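Local coordinates for salmonella typhimurium DB7155 bacteriophage DET7 tailspike (Bacteriophage, PDB 2V5I), which probably recognises and hydrolyses the O-antigen polysaccharide on the Salmonella surface as the trimeric receptor-binding tailspike of phage Det7, at residues 107-112 / 284-289. Residues are numbered along the deposited sequence; the frame is centred on the assembly and turned at random.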
ATOM      1  N   GLY A 107     -13.713  14.701 -21.335  1.00 23.14           N
ATOM      2  CA  GLY A 107     -12.461  14.453 -20.601  1.00 20.38           C
ATOM      3  C   GLY A 107     -11.443  13.603 -21.364  1.00 19.37           C
ATOM      4  O   GLY A 107     -10.373  13.291 -20.855  1.00 19.40           O
ATOM      5  N   LYS A 108     -11.779  13.192 -22.574  1.00 17.12           N
ATOM      6  CA  LYS A 108     -10.875  12.375 -23.375  1.00 14.89           C
ATOM      7  C   LYS A 108      -9.751  13.178 -24.004  1.00 13.67           C
ATOM      8  O   LYS A 108      -9.935  14.322 -24.401  1.00 13.30           O
ATOM      9  CB  LYS A 108     -11.618  11.640 -24.506  1.00 17.18           C
ATOM     10  CG  LYS A 108     -12.857  10.861 -24.084  1.00 22.85           C
ATOM     11  CD  LYS A 108     -12.613   9.999 -22.883  1.00 33.08           C
ATOM     12  CE  LYS A 108     -13.871   9.241 -22.420  1.00 38.75           C
ATOM     13  NZ  LYS A 108     -13.487   7.991 -21.645  1.00 42.27           N
ATOM     14  N   TRP A 109      -8.616  12.538 -24.190  1.00 12.66           N
ATOM     15  CA  TRP A 109      -7.471  13.179 -24.851  1.00 11.67           C
ATOM     16  C   TRP A 109      -7.846  13.531 -26.284  1.00 12.92           C
ATOM     17  O   TRP A 109      -8.493  12.732 -26.993  1.00 11.91           O
ATOM     18  CB  TRP A 109      -6.272  12.214 -24.864  1.00 11.89           C
ATOM     19  CG  TRP A 109      -5.548  12.069 -23.558  1.00  8.54           C
ATOM     20  CD1 TRP A 109      -5.497  10.963 -22.752  1.00 11.87           C
ATOM     21  CD2 TRP A 109      -4.686  13.038 -22.988  1.00  7.63           C
ATOM     22  NE1 TRP A 109      -4.709  11.239 -21.650  1.00 12.47           N
ATOM     23  CE2 TRP A 109      -4.200  12.502 -21.758  1.00 10.03           C
ATOM     24  CE3 TRP A 109      -4.344  14.334 -23.335  1.00  8.58           C
ATOM     25  CZ2 TRP A 109      -3.313  13.215 -20.927  1.00  9.19           C
ATOM     26  CZ3 TRP A 109      -3.445  15.047 -22.549  1.00  8.36           C
ATOM     27  CH2 TRP A 109      -2.956  14.469 -21.316  1.00  9.94           C
ATOM     28  N   ILE A 110      -7.390  14.699 -26.717  1.00 12.70           N
ATOM     29  CA  ILE A 110      -7.378  15.090 -28.144  1.00 13.14           C
ATOM     30  C   ILE A 110      -5.960  14.961 -28.617  1.00 13.80           C
ATOM     31  O   ILE A 110      -5.054  15.628 -28.091  1.00 15.18           O
ATOM     32  CB  ILE A 110      -7.860  16.538 -28.320  1.00 14.26           C
ATOM     33  CG1 ILE A 110      -9.238  16.718 -27.694  1.00 13.84           C
ATOM     34  CG2 ILE A 110      -7.875  16.938 -29.781  1.00 16.63           C
ATOM     35  CD1 ILE A 110      -9.798  18.173 -27.694  1.00 15.28           C
ATOM     36  N   THR A 111      -5.760  14.129 -29.641  1.00 15.36           N
ATOM     37  CA  THR A 111      -4.393  13.863 -30.116  1.00 17.42           C
ATOM     38  C   THR A 111      -4.098  14.368 -31.534  1.00 17.99           C
ATOM     39  O   THR A 111      -2.931  14.509 -31.896  1.00 19.16           O
ATOM     40  CB  THR A 111      -4.064  12.356 -30.041  1.00 17.69           C
ATOM     41  OG1 THR A 111      -4.981  11.641 -30.877  1.00 20.90           O
ATOM     42  CG2 THR A 111      -4.172  11.867 -28.588  1.00 20.31           C
ATOM     43  N   ASP A 112      -5.148  14.663 -32.294  1.00 19.11           N
ATOM     44  CA  ASP A 112      -4.991  15.128 -33.673  1.00 22.04           C
ATOM     45  C   ASP A 112      -4.580  16.599 -33.690  1.00 21.02           C
ATOM     46  O   ASP A 112      -5.259  17.444 -33.087  1.00 21.22           O
ATOM     47  CB  ASP A 112      -6.287  14.961 -34.424  1.00 21.52           C
ATOM     48  CG  ASP A 112      -6.206  15.514 -35.827  1.00 31.09           C
ATOM     49  OD1 ASP A 112      -5.690  14.787 -36.713  1.00 40.45           O
ATOM     50  OD2 ASP A 112      -6.632  16.681 -36.047  1.00 33.12           O
ATOM     51  N   SER A 284      -3.458  12.374 -15.574  1.00  7.59           N
ATOM     52  CA  SER A 284      -3.527  12.948 -16.922  1.00  6.95           C
ATOM     53  C   SER A 284      -2.340  13.832 -17.340  1.00  8.00           C
ATOM     54  O   SER A 284      -2.587  14.865 -17.956  1.00  8.29           O
ATOM     55  CB  SER A 284      -4.819  13.736 -17.047  1.00  9.28           C
ATOM     56  OG  SER A 284      -5.940  12.857 -16.807  1.00 10.93           O
ATOM     57  N   PRO A 285      -1.085  13.453 -17.048  1.00  8.59           N
ATOM     58  CA  PRO A 285       0.034  14.238 -17.638  1.00  6.95           C
ATOM     59  C   PRO A 285       0.165  13.961 -19.137  1.00  9.47           C
ATOM     60  O   PRO A 285      -0.133  12.880 -19.600  1.00  9.42           O
ATOM     61  CB  PRO A 285       1.271  13.709 -16.917  1.00  7.83           C
ATOM     62  CG  PRO A 285       0.903  12.309 -16.693  1.00  8.73           C
ATOM     63  CD  PRO A 285      -0.557  12.306 -16.286  1.00  7.88           C
ATOM     64  N   VAL A 286       0.561  14.996 -19.857  1.00  7.71           N
ATOM     65  CA  VAL A 286       0.824  14.888 -21.302  1.00  7.73           C
ATOM     66  C   VAL A 286       2.003  13.950 -21.602  1.00  9.12           C
ATOM     67  O   VAL A 286       1.975  13.188 -22.590  1.00  9.81           O
ATOM     68  CB  VAL A 286       0.947  16.280 -21.945  1.00  7.98           C
ATOM     69  CG1 VAL A 286       1.353  16.157 -23.412  1.00 12.52           C
ATOM     70  CG2 VAL A 286      -0.313  17.069 -21.800  1.00 12.17           C
ATOM     71  N   TRP A 287       3.060  14.005 -20.789  1.00  9.42           N
ATOM     72  CA  TRP A 287       4.149  13.081 -20.913  1.00  9.98           C
ATOM     73  C   TRP A 287       4.050  12.004 -19.813  1.00 11.68           C
ATOM     74  O   TRP A 287       3.186  11.131 -19.942  1.00 11.47           O
ATOM     75  CB  TRP A 287       5.466  13.834 -20.910  1.00 10.68           C
ATOM     76  CG  TRP A 287       5.632  14.621 -22.202  1.00 10.86           C
ATOM     77  CD1 TRP A 287       4.953  15.767 -22.590  1.00 12.64           C
ATOM     78  CD2 TRP A 287       6.514  14.299 -23.301  1.00 13.29           C
ATOM     79  NE1 TRP A 287       5.385  16.157 -23.844  1.00 12.26           N
ATOM     80  CE2 TRP A 287       6.315  15.279 -24.302  1.00 11.28           C
ATOM     81  CE3 TRP A 287       7.419  13.266 -23.545  1.00 19.26           C
ATOM     82  CZ2 TRP A 287       7.030  15.289 -25.512  1.00 16.54           C
ATOM     83  CZ3 TRP A 287       8.140  13.277 -24.770  1.00 17.47           C
ATOM     84  CH2 TRP A 287       7.934  14.295 -25.720  1.00 16.95           C
ATOM     85  N   ASP A 288       4.836  12.058 -18.745  1.00  9.74           N
ATOM     86  CA  ASP A 288       4.958  10.934 -17.806  1.00  9.72           C
ATOM     87  C   ASP A 288       4.271  11.281 -16.481  1.00  7.62           C
ATOM     88  O   ASP A 288       4.216  12.469 -16.115  1.00  8.56           O
ATOM     89  CB  ASP A 288       6.418  10.605 -17.516  1.00 11.74           C
ATOM     90  CG  ASP A 288       7.178  10.083 -18.728  1.00 17.33           C
ATOM     91  OD1 ASP A 288       6.620  10.019 -19.858  1.00 16.35           O
ATOM     92  OD2 ASP A 288       8.346   9.670 -18.463  1.00 22.54           O
ATOM     93  N   GLY A 289       3.851  10.280 -15.705  1.00  7.55           N
ATOM     94  CA  GLY A 289       3.364  10.553 -14.364  1.00  6.59           C
ATOM     95  C   GLY A 289       4.594  10.956 -13.517  1.00  7.43           C
ATOM     96  O   GLY A 289       4.666  12.035 -12.950  1.00  8.43           O
TER
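W109 and S284, which touch across the contact, both turn their polar ends to N331: the indole NE1 is hydrogen-bonded to the N331 backbone O, and S284 OG to N331 ND2. The bond at NE1 helps to fix the rotation of the indole, whose six-membered ring is presented to 284-289. The far corner of that ring does the touching. Its CH2 lies 3.4 Å from S284 O, and its CZ2 3.5 Å from P285 O, both oxygens approaching obliquely. P285 O accepts a backbone hydrogen bond from L333, whereas S284 O is buried without a hydrogen-bond partner, so the slightly positive indole C-H groups probably offer it some electrostatic compensation.

The two segments illustrate how an excursion is seated on a parallel beta-helix, the fold of the P22 tailspike family. Residues 284-289 form the turn that leads from strand 280-283 on one face of the helix to strand 290-291 on another; 107-112 belongs to the long insertion that leaves the coil after strand 85-92 and rejoins it at strand 156-161. The backbones stay well apart, W109 CA being 8.9 Å from S284 CA, and the indole spans the distance. The W109 bond from CA to CB points toward the turn, and with CG anti to the carbonyl carbon (chi1 -76°) the six-membered ring ends beside the S284 and P285 carbonyls.

V286 meets the indole at its edge, near the ring plane, through a single methyl: CG2, anti to the carbonyl carbon, is 3.7 Å from W109 CH2 and 3.8 Å from W109 CZ3. The insertion also reaches the turn through Y128, against the V286 side chain, and through K137, whose NZ is hydrogen-bonded to V286 O and which makes a cation-pi contact with W287.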